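Local atomic coordinates of glucose-6-phosphate isomerase (PDB entry 3QKI), a protein that probably interconverts alpha-D-glucose 6-phosphate and beta-D-fructose 6-phosphate, the second step of glycolysis, also used in gluconeogenesis. Residues E38-D43 with H369-K374; K27-L32 with T363-S368. All blocks are in the same frame, centred on the assembly; numbering follows the deposited sequence.

Interaction 1 (E38-D43 with H369-K374); sequences EEKTKD and HFFDYK
Lys-40 passes across one face of the Phe-371 ring, with CE above it, and ends on the backbone just beyond, a clear case of a lysine whose methylenes and ammonium group do separate jobs. The two side chains run past each other in opposite directions. Lys-40 CG lies just outside the rim, 3.5 Å from Phe-371 CE2, while Lys-40 CE stands 4.2 Å from the ring centroid and 15° from its normal, a CH-pi contact. From CG outward the lysine chain is extended, with chi2 at -176°, and this carries NZ right across the aromatic ring. There Lys-40 NZ donates a hydrogen bond of 3.0 Å to Phe-370 O, approaching in the carbonyl plane at a C=O...N angle of 156°. Its distance from the ring centre makes any cation-pi attraction weak at most. A water accepts from Lys-40 NZ at 3.3 Å and donates to Phe-371 O at 3.1 Å, so the ammonium group serves two successive carbonyls of the helix C-terminus, one directly and one through solvent. The partial negative charge of that helix end probably strengthens the attraction. Glu-39 adds an edge contact, its CB lying near the plane of the ring, 4.3 Å from Phe-371 CZ; its carboxylate turns elsewhere, to Tyr-47, Thr-77 and Ser-74. On the lysine side the backbone is folded into a type I turn from Glu-39 to Lys-42. The contact thus ties the turn into which helix 27-39 runs out to the C-terminal part of helix 356-371, just where Asp-372, with positive phi, breaks from helical geometry and the chain heads into strand 375-380 of the mixed sheet.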
ATOM      1  N   GLU A  38     -14.361  10.422 -30.058  1.00 15.10           N
ATOM      2  CA  GLU A  38     -15.786  10.748 -29.928  1.00 15.50           C
ATOM      3  C   GLU A  38     -16.311  10.425 -28.506  1.00 21.77           C
ATOM      4  O   GLU A  38     -17.112  11.189 -27.966  1.00 21.09           O
ATOM      5  CB  GLU A  38     -16.615  10.020 -30.972  1.00 16.14           C
ATOM      6  CG  GLU A  38     -18.027  10.585 -31.093  1.00 20.43           C
ATOM      7  CD  GLU A  38     -18.651  10.261 -32.436  1.00 37.12           C
ATOM      8  OE1 GLU A  38     -19.586   9.432 -32.453  1.00 20.33           O
ATOM      9  OE2 GLU A  38     -18.179  10.791 -33.473  1.00 25.87           O
ATOM     10  N   GLU A  39     -15.832   9.307 -27.890  1.00 18.70           N
ATOM     11  CA  GLU A  39     -16.216   8.918 -26.531  1.00 17.06           C
ATOM     12  C   GLU A  39     -15.874  10.003 -25.507  1.00 19.24           C
ATOM     13  O   GLU A  39     -16.627  10.204 -24.545  1.00 17.77           O
ATOM     14  CB  GLU A  39     -15.586   7.560 -26.138  1.00 17.79           C
ATOM     15  CG  GLU A  39     -16.183   6.369 -26.891  1.00 19.05           C
ATOM     16  CD  GLU A  39     -17.646   6.034 -26.655  1.00 25.07           C
ATOM     17  OE1 GLU A  39     -18.142   5.082 -27.301  1.00 21.21           O
ATOM     18  OE2 GLU A  39     -18.295   6.701 -25.815  1.00 21.04           O
ATOM     19  N   LYS A  40     -14.791  10.750 -25.758  1.00 16.14           N
ATOM     20  CA  LYS A  40     -14.331  11.847 -24.896  1.00 16.21           C
ATOM     21  C   LYS A  40     -15.338  13.009 -24.824  1.00 24.15           C
ATOM     22  O   LYS A  40     -15.308  13.774 -23.856  1.00 25.97           O
ATOM     23  CB  LYS A  40     -12.948  12.343 -25.340  1.00 17.60           C
ATOM     24  CG  LYS A  40     -11.867  11.339 -25.006  1.00 26.70           C
ATOM     25  CD  LYS A  40     -10.462  11.799 -25.315  1.00 28.46           C
ATOM     26  CE  LYS A  40      -9.552  10.593 -25.421  1.00 29.49           C
ATOM     27  NZ  LYS A  40      -8.117  10.983 -25.425  1.00 34.17           N
ATOM     28  N   THR A  41     -16.240  13.117 -25.816  1.00 21.19           N
ATOM     29  CA  THR A  41     -17.265  14.174 -25.896  1.00 21.36           C
ATOM     30  C   THR A  41     -18.590  13.710 -25.281  1.00 24.60           C
ATOM     31  O   THR A  41     -19.546  14.459 -25.297  1.00 23.58           O
ATOM     32  CB  THR A  41     -17.477  14.638 -27.357  1.00 23.55           C
ATOM     33  OG1 THR A  41     -18.199  13.640 -28.083  1.00 24.76           O
ATOM     34  CG2 THR A  41     -16.179  14.984 -28.066  1.00 22.18           C
ATOM     35  N   LYS A  42     -18.645  12.476 -24.761  1.00 22.21           N
ATOM     36  CA  LYS A  42     -19.852  11.884 -24.187  1.00 20.68           C
ATOM     37  C   LYS A  42     -19.774  11.745 -22.681  1.00 25.64           C
ATOM     38  O   LYS A  42     -18.701  11.463 -22.128  1.00 26.43           O
ATOM     39  CB  LYS A  42     -20.172  10.552 -24.872  1.00 23.30           C
ATOM     40  CG  LYS A  42     -20.467  10.718 -26.377  1.00 35.34           C
ATOM     41  CD  LYS A  42     -20.999   9.463 -27.072  1.00 51.35           C
ATOM     42  CE  LYS A  42     -22.425   9.082 -26.705  1.00 68.98           C
ATOM     43  NZ  LYS A  42     -23.415  10.157 -26.995  1.00 82.48           N
ATOM     44  N   ASP A  43     -20.914  11.972 -22.001  1.00 20.61           N
ATOM     45  CA  ASP A  43     -20.964  11.914 -20.546  1.00 19.16           C
ATOM     46  C   ASP A  43     -21.489  10.602 -20.023  1.00 22.15           C
ATOM     47  O   ASP A  43     -22.524  10.117 -20.510  1.00 20.64           O
ATOM     48  CB  ASP A  43     -21.785  13.085 -19.964  1.00 20.31           C
ATOM     49  CG  ASP A  43     -21.183  14.457 -20.192  1.00 33.46           C
ATOM     50  OD1 ASP A  43     -19.925  14.563 -20.242  1.00 34.09           O
ATOM     51  OD2 ASP A  43     -21.962  15.437 -20.297  1.00 43.48           O
ATOM     52  N   HIS A 369      -4.475   2.997 -23.190  1.00 17.20           N
ATOM     53  CA  HIS A 369      -4.074   3.398 -24.532  1.00 17.10           C
ATOM     54  C   HIS A 369      -4.769   4.605 -25.126  1.00 19.41           C
ATOM     55  O   HIS A 369      -4.105   5.445 -25.722  1.00 18.90           O
ATOM     56  CB  HIS A 369      -4.082   2.207 -25.510  1.00 17.62           C
ATOM     57  CG  HIS A 369      -2.844   1.376 -25.401  1.00 20.90           C
ATOM     58  ND1 HIS A 369      -1.982   1.227 -26.475  1.00 22.23           N
ATOM     59  CD2 HIS A 369      -2.327   0.722 -24.331  1.00 22.35           C
ATOM     60  CE1 HIS A 369      -0.976   0.495 -26.030  1.00 21.73           C
ATOM     61  NE2 HIS A 369      -1.137   0.170 -24.747  1.00 22.24           N
ATOM     62  N   PHE A 370      -6.090   4.684 -24.987  1.00 15.10           N
ATOM     63  CA  PHE A 370      -6.901   5.727 -25.613  1.00 14.07           C
ATOM     64  C   PHE A 370      -7.213   6.957 -24.756  1.00 19.14           C
ATOM     65  O   PHE A 370      -7.495   8.025 -25.300  1.00 18.54           O
ATOM     66  CB  PHE A 370      -8.131   5.099 -26.280  1.00 14.43           C
ATOM     67  CG  PHE A 370      -7.708   3.961 -27.173  1.00 15.47           C
ATOM     68  CD1 PHE A 370      -6.948   4.197 -28.314  1.00 18.33           C
ATOM     69  CD2 PHE A 370      -7.952   2.642 -26.808  1.00 17.81           C
ATOM     70  CE1 PHE A 370      -6.473   3.140 -29.086  1.00 19.40           C
ATOM     71  CE2 PHE A 370      -7.487   1.587 -27.590  1.00 20.52           C
ATOM     72  CZ  PHE A 370      -6.734   1.843 -28.711  1.00 18.68           C
ATOM     73  N   PHE A 371      -7.077   6.839 -23.445  1.00 16.50           N
ATOM     74  CA  PHE A 371      -7.323   7.967 -22.538  1.00 15.62           C
ATOM     75  C   PHE A 371      -6.056   8.370 -21.811  1.00 20.55           C
ATOM     76  O   PHE A 371      -6.048   9.381 -21.104  1.00 22.52           O
ATOM     77  CB  PHE A 371      -8.433   7.610 -21.545  1.00 16.82           C
ATOM     78  CG  PHE A 371      -9.810   7.714 -22.135  1.00 19.34           C
ATOM     79  CD1 PHE A 371     -10.326   6.693 -22.930  1.00 22.67           C
ATOM     80  CD2 PHE A 371     -10.605   8.828 -21.888  1.00 23.89           C
ATOM     81  CE1 PHE A 371     -11.599   6.798 -23.492  1.00 24.24           C
ATOM     82  CE2 PHE A 371     -11.890   8.920 -22.432  1.00 27.23           C
ATOM     83  CZ  PHE A 371     -12.371   7.914 -23.246  1.00 25.02           C
ATOM     84  N   ASP A 372      -4.992   7.562 -21.965  1.00 17.24           N
ATOM     85  CA  ASP A 372      -3.695   7.770 -21.332  1.00 16.59           C
ATOM     86  C   ASP A 372      -3.779   7.750 -19.800  1.00 21.04           C
ATOM     87  O   ASP A 372      -3.065   8.498 -19.108  1.00 22.02           O
ATOM     88  CB  ASP A 372      -2.983   9.011 -21.914  1.00 18.85           C
ATOM     89  CG  ASP A 372      -1.484   8.859 -22.032  1.00 31.74           C
ATOM     90  OD1 ASP A 372      -0.770   9.788 -21.631  1.00 35.38           O
ATOM     91  OD2 ASP A 372      -1.026   7.814 -22.560  1.00 34.54           O
ATOM     92  N   TYR A 373      -4.690   6.910 -19.270  1.00 17.21           N
ATOM     93  CA  TYR A 373      -4.874   6.690 -17.827  1.00 17.15           C
ATOM     94  C   TYR A 373      -3.907   5.584 -17.399  1.00 20.02           C
ATOM     95  O   TYR A 373      -4.178   4.389 -17.564  1.00 20.62           O
ATOM     96  CB  TYR A 373      -6.331   6.329 -17.503  1.00 18.87           C
ATOM     97  CG  TYR A 373      -7.335   7.432 -17.789  1.00 21.13           C
ATOM     98  CD1 TYR A 373      -6.944   8.771 -17.826  1.00 22.33           C
ATOM     99  CD2 TYR A 373      -8.678   7.140 -18.003  1.00 21.88           C
ATOM    100  CE1 TYR A 373      -7.863   9.786 -18.082  1.00 19.83           C
ATOM    101  CE2 TYR A 373      -9.607   8.149 -18.247  1.00 22.57           C
ATOM    102  CZ  TYR A 373      -9.190   9.469 -18.300  1.00 26.05           C
ATOM    103  OH  TYR A 373     -10.087  10.476 -18.566  1.00 24.31           O
ATOM    104  N   LYS A 374      -2.734   6.001 -16.930  1.00 15.48           N
ATOM    105  CA  LYS A 374      -1.627   5.106 -16.566  1.00 14.48           C
ATOM    106  C   LYS A 374      -1.642   4.578 -15.122  1.00 15.81           C
ATOM    107  O   LYS A 374      -0.632   4.059 -14.633  1.00 14.36           O
ATOM    108  CB  LYS A 374      -0.292   5.744 -16.924  1.00 16.12           C
ATOM    109  CG  LYS A 374      -0.173   6.184 -18.389  1.00 24.28           C
ATOM    110  CD  LYS A 374       1.280   6.522 -18.669  1.00 35.56           C
ATOM    111  CE  LYS A 374       1.421   7.721 -19.551  1.00 53.69           C
ATOM    112  NZ  LYS A 374       2.787   7.814 -20.126  1.00 65.02           N
TER
HETATM  113  O   HOH W   1      -7.727  11.717 -22.259  1.00 37.00           O

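Interaction 2 (K27-L32 with T363-S368); sequences KSYKEL and TSFYNS
Tyr-29 and Phe-365 meet between two helices, the end of one ring at the edge of the other, illustrating how aromatic side chains fill a helix interface. In both residues CG is anti to the backbone N (chi1 -173° in Tyr-29 and 173° in Phe-365), which swings each ring out from its helix into the space between the two. The far end of the phenylalanine does the touching: Phe-365 CZ sits near the plane of the tyrosine ring, 3.7 Å from Tyr-29 CE2 and 3.9 Å from Tyr-29 CD2. The side chains cross obliquely, and no face-to-face stack is formed. Beyond this edge the Tyr-29 hydroxyl is hydrogen-bonded to ND1 of His-369, one turn further along the phenylalanine's helix, which anchors the far end of the side chain.

One turn on, Leu-32 points its side chain at the facing helix and brings CD2 to 4.4 Å from Tyr-366 CD1, a looser apolar touch. Tyr-366 shares the extended first torsion of its neighbour, yet as the next residue in the helix it leaves in another direction, and its hydroxyl is hydrogen-bonded to Arg-72 O. All four residues are buried, and no hydrogen bond crosses between the segments. Leu-32 and Tyr-366 also lie against helix 75-87, which closes over this side of the pair. The arrangement is apolar helix-helix packing, away from the substrate-binding residues, by which helix 27-39 is held to helix 356-371, which precedes strand 375-380 in the mixed sheet, consistent with one of the two sugar isomerase (SIS) domains of the phosphoglucose isomerase family.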
ATOM      1  N   LYS A  27      -5.873  -2.503 -37.809  1.00 23.30           N
ATOM      2  CA  LYS A  27      -7.064  -1.797 -38.293  1.00 21.84           C
ATOM      3  C   LYS A  27      -7.975  -1.405 -37.146  1.00 23.79           C
ATOM      4  O   LYS A  27      -8.345  -0.233 -37.051  1.00 22.40           O
ATOM      5  CB  LYS A  27      -7.819  -2.630 -39.349  1.00 22.73           C
ATOM      6  CG  LYS A  27      -9.030  -1.917 -39.944  1.00 38.82           C
ATOM      7  CD  LYS A  27     -10.004  -2.877 -40.601  1.00 46.10           C
ATOM      8  CE  LYS A  27     -11.025  -2.157 -41.441  1.00 55.71           C
ATOM      9  NZ  LYS A  27     -12.399  -2.321 -40.890  1.00 67.88           N
ATOM     10  N   SER A  28      -8.324  -2.376 -36.273  1.00 20.22           N
ATOM     11  CA  SER A  28      -9.185  -2.162 -35.110  1.00 19.55           C
ATOM     12  C   SER A  28      -8.583  -1.203 -34.068  1.00 23.26           C
ATOM     13  O   SER A  28      -9.355  -0.508 -33.406  1.00 21.40           O
ATOM     14  CB  SER A  28      -9.592  -3.488 -34.484  1.00 23.55           C
ATOM     15  OG  SER A  28      -8.419  -4.201 -34.143  1.00 33.93           O
ATOM     16  N   TYR A  29      -7.226  -1.114 -33.955  1.00 18.11           N
ATOM     17  CA  TYR A  29      -6.582  -0.174 -33.041  1.00 17.62           C
ATOM     18  C   TYR A  29      -6.762   1.262 -33.589  1.00 21.79           C
ATOM     19  O   TYR A  29      -7.100   2.194 -32.842  1.00 19.72           O
ATOM     20  CB  TYR A  29      -5.076  -0.503 -32.875  1.00 17.46           C
ATOM     21  CG  TYR A  29      -4.373   0.322 -31.812  1.00 16.54           C
ATOM     22  CD1 TYR A  29      -3.936   1.619 -32.079  1.00 16.11           C
ATOM     23  CD2 TYR A  29      -4.081  -0.218 -30.558  1.00 17.44           C
ATOM     24  CE1 TYR A  29      -3.281   2.377 -31.115  1.00 13.78           C
ATOM     25  CE2 TYR A  29      -3.451   0.545 -29.572  1.00 18.35           C
ATOM     26  CZ  TYR A  29      -3.060   1.850 -29.854  1.00 20.61           C
ATOM     27  OH  TYR A  29      -2.397   2.631 -28.934  1.00 18.85           O
ATOM     28  N   LYS A  30      -6.495   1.439 -34.893  1.00 20.70           N
ATOM     29  CA  LYS A  30      -6.635   2.725 -35.569  1.00 21.56           C
ATOM     30  C   LYS A  30      -8.109   3.213 -35.466  1.00 23.60           C
ATOM     31  O   LYS A  30      -8.332   4.396 -35.227  1.00 23.99           O
ATOM     32  CB  LYS A  30      -6.159   2.627 -37.026  1.00 25.09           C
ATOM     33  CG  LYS A  30      -4.641   2.638 -37.167  1.00 32.52           C
ATOM     34  CD  LYS A  30      -4.218   2.188 -38.543  1.00 40.74           C
ATOM     35  CE  LYS A  30      -2.725   2.321 -38.743  1.00 57.09           C
ATOM     36  NZ  LYS A  30      -2.268   1.665 -40.005  1.00 70.11           N
ATOM     37  N   GLU A  31      -9.080   2.279 -35.513  1.00 17.69           N
ATOM     38  CA  GLU A  31     -10.499   2.593 -35.377  1.00 17.42           C
ATOM     39  C   GLU A  31     -10.824   3.019 -33.935  1.00 23.37           C
ATOM     40  O   GLU A  31     -11.561   3.981 -33.745  1.00 23.37           O
ATOM     41  CB  GLU A  31     -11.386   1.419 -35.832  1.00 17.79           C
ATOM     42  CG  GLU A  31     -11.296   1.175 -37.330  1.00 28.19           C
ATOM     43  CD  GLU A  31     -12.024  -0.037 -37.878  1.00 48.20           C
ATOM     44  OE1 GLU A  31     -12.220  -1.020 -37.127  1.00 37.21           O
ATOM     45  OE2 GLU A  31     -12.385  -0.006 -39.076  1.00 48.52           O
ATOM     46  N   LEU A  32     -10.230   2.339 -32.925  1.00 20.28           N
ATOM     47  CA  LEU A  32     -10.399   2.681 -31.509  1.00 18.93           C
ATOM     48  C   LEU A  32      -9.843   4.087 -31.210  1.00 20.45           C
ATOM     49  O   LEU A  32     -10.447   4.796 -30.421  1.00 20.81           O
ATOM     50  CB  LEU A  32      -9.776   1.609 -30.598  1.00 18.53           C
ATOM     51  CG  LEU A  32     -10.607   0.348 -30.427  1.00 21.53           C
ATOM     52  CD1 LEU A  32      -9.756  -0.822 -29.989  1.00 21.47           C
ATOM     53  CD2 LEU A  32     -11.769   0.573 -29.499  1.00 24.53           C
ATOM     54  N   THR A 363     -10.954  -3.309 -21.081  1.00 15.55           N
ATOM     55  CA  THR A 363     -11.290  -2.044 -20.423  1.00 14.65           C
ATOM     56  C   THR A 363     -10.005  -1.355 -19.962  1.00 17.07           C
ATOM     57  O   THR A 363      -9.824  -0.168 -20.217  1.00 17.16           O
ATOM     58  CB  THR A 363     -12.256  -2.314 -19.270  1.00 14.55           C
ATOM     59  OG1 THR A 363     -13.466  -2.870 -19.800  1.00 15.86           O
ATOM     60  CG2 THR A 363     -12.571  -1.085 -18.470  1.00  8.81           C
ATOM     61  N   SER A 364      -9.121  -2.105 -19.287  1.00 13.75           N
ATOM     62  CA  SER A 364      -7.839  -1.615 -18.784  1.00 12.67           C
ATOM     63  C   SER A 364      -6.968  -1.090 -19.947  1.00 15.70           C
ATOM     64  O   SER A 364      -6.397  -0.003 -19.846  1.00 13.19           O
ATOM     65  CB  SER A 364      -7.132  -2.738 -18.046  1.00 16.82           C
ATOM     66  OG  SER A 364      -5.870  -2.351 -17.523  1.00 22.00           O
ATOM     67  N   PHE A 365      -6.872  -1.869 -21.034  1.00 13.37           N
ATOM     68  CA  PHE A 365      -6.130  -1.554 -22.255  1.00 13.33           C
ATOM     69  C   PHE A 365      -6.674  -0.270 -22.885  1.00 18.89           C
ATOM     70  O   PHE A 365      -5.902   0.605 -23.261  1.00 18.76           O
ATOM     71  CB  PHE A 365      -6.235  -2.748 -23.237  1.00 15.50           C
ATOM     72  CG  PHE A 365      -5.660  -2.499 -24.611  1.00 17.61           C
ATOM     73  CD1 PHE A 365      -4.285  -2.513 -24.822  1.00 20.21           C
ATOM     74  CD2 PHE A 365      -6.497  -2.256 -25.699  1.00 19.89           C
ATOM     75  CE1 PHE A 365      -3.756  -2.290 -26.101  1.00 21.64           C
ATOM     76  CE2 PHE A 365      -5.969  -2.002 -26.966  1.00 22.11           C
ATOM     77  CZ  PHE A 365      -4.601  -2.019 -27.162  1.00 20.17           C
ATOM     78  N   TYR A 366      -8.021  -0.167 -22.997  1.00 16.35           N
ATOM     79  CA  TYR A 366      -8.725   0.983 -23.553  1.00 15.37           C
ATOM     80  C   TYR A 366      -8.411   2.273 -22.754  1.00 16.18           C
ATOM     81  O   TYR A 366      -7.978   3.264 -23.341  1.00 13.89           O
ATOM     82  CB  TYR A 366     -10.229   0.675 -23.530  1.00 16.40           C
ATOM     83  CG  TYR A 366     -11.126   1.779 -24.034  1.00 17.79           C
ATOM     84  CD1 TYR A 366     -11.269   2.021 -25.401  1.00 18.37           C
ATOM     85  CD2 TYR A 366     -11.917   2.516 -23.157  1.00 18.78           C
ATOM     86  CE1 TYR A 366     -12.122   3.011 -25.876  1.00 16.25           C
ATOM     87  CE2 TYR A 366     -12.778   3.514 -23.620  1.00 19.59           C
ATOM     88  CZ  TYR A 366     -12.884   3.749 -24.983  1.00 23.66           C
ATOM     89  OH  TYR A 366     -13.737   4.721 -25.441  1.00 18.44           O
ATOM     90  N   ASN A 367      -8.580   2.231 -21.419  1.00 14.26           N
ATOM     91  CA  ASN A 367      -8.282   3.376 -20.540  1.00 14.36           C
ATOM     92  C   ASN A 367      -6.849   3.820 -20.631  1.00 17.39           C
ATOM     93  O   ASN A 367      -6.582   5.026 -20.701  1.00 19.52           O
ATOM     94  CB  ASN A 367      -8.641   3.059 -19.092  1.00 13.85           C
ATOM     95  CG  ASN A 367     -10.122   3.053 -18.858  1.00 23.62           C
ATOM     96  OD1 ASN A 367     -10.876   3.662 -19.604  1.00 18.75           O
ATOM     97  ND2 ASN A 367     -10.573   2.345 -17.827  1.00 13.51           N
ATOM     98  N   SER A 368      -5.925   2.867 -20.653  1.00 12.02           N
ATOM     99  CA  SER A 368      -4.499   3.200 -20.723  1.00 12.38           C
ATOM    100  C   SER A 368      -4.096   3.722 -22.112  1.00 19.94           C
ATOM    101  O   SER A 368      -3.425   4.752 -22.209  1.00 19.16           O
ATOM    102  CB  SER A 368      -3.652   1.987 -20.342  1.00 14.48           C
ATOM    103  OG  SER A 368      -2.266   2.217 -20.586  1.00 14.66           O
TER

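Interactions 1 and 2 join the same two helices, 27-39 and 356-371, at places about 10 Å apart between centres. Interaction 2 is fully buried and joins the first turns of helix 27-39 to the middle of helix 356-371; interaction 1 lies at their C-terminal ends, where an exposed lysine and a water reach carbonyls beside buried aromatic rings. The two are physically continuous. Phe-371 CE1 packs 3.5 Å from Tyr-366 CE2, and Tyr-373 N probably bonds to Asn-367 O, folding the exit from the helix back on its last turns. One helix pair thus makes a purely apolar contact in interaction 2 and, in interaction 1, an apolar one with direct and water-mediated polar links added.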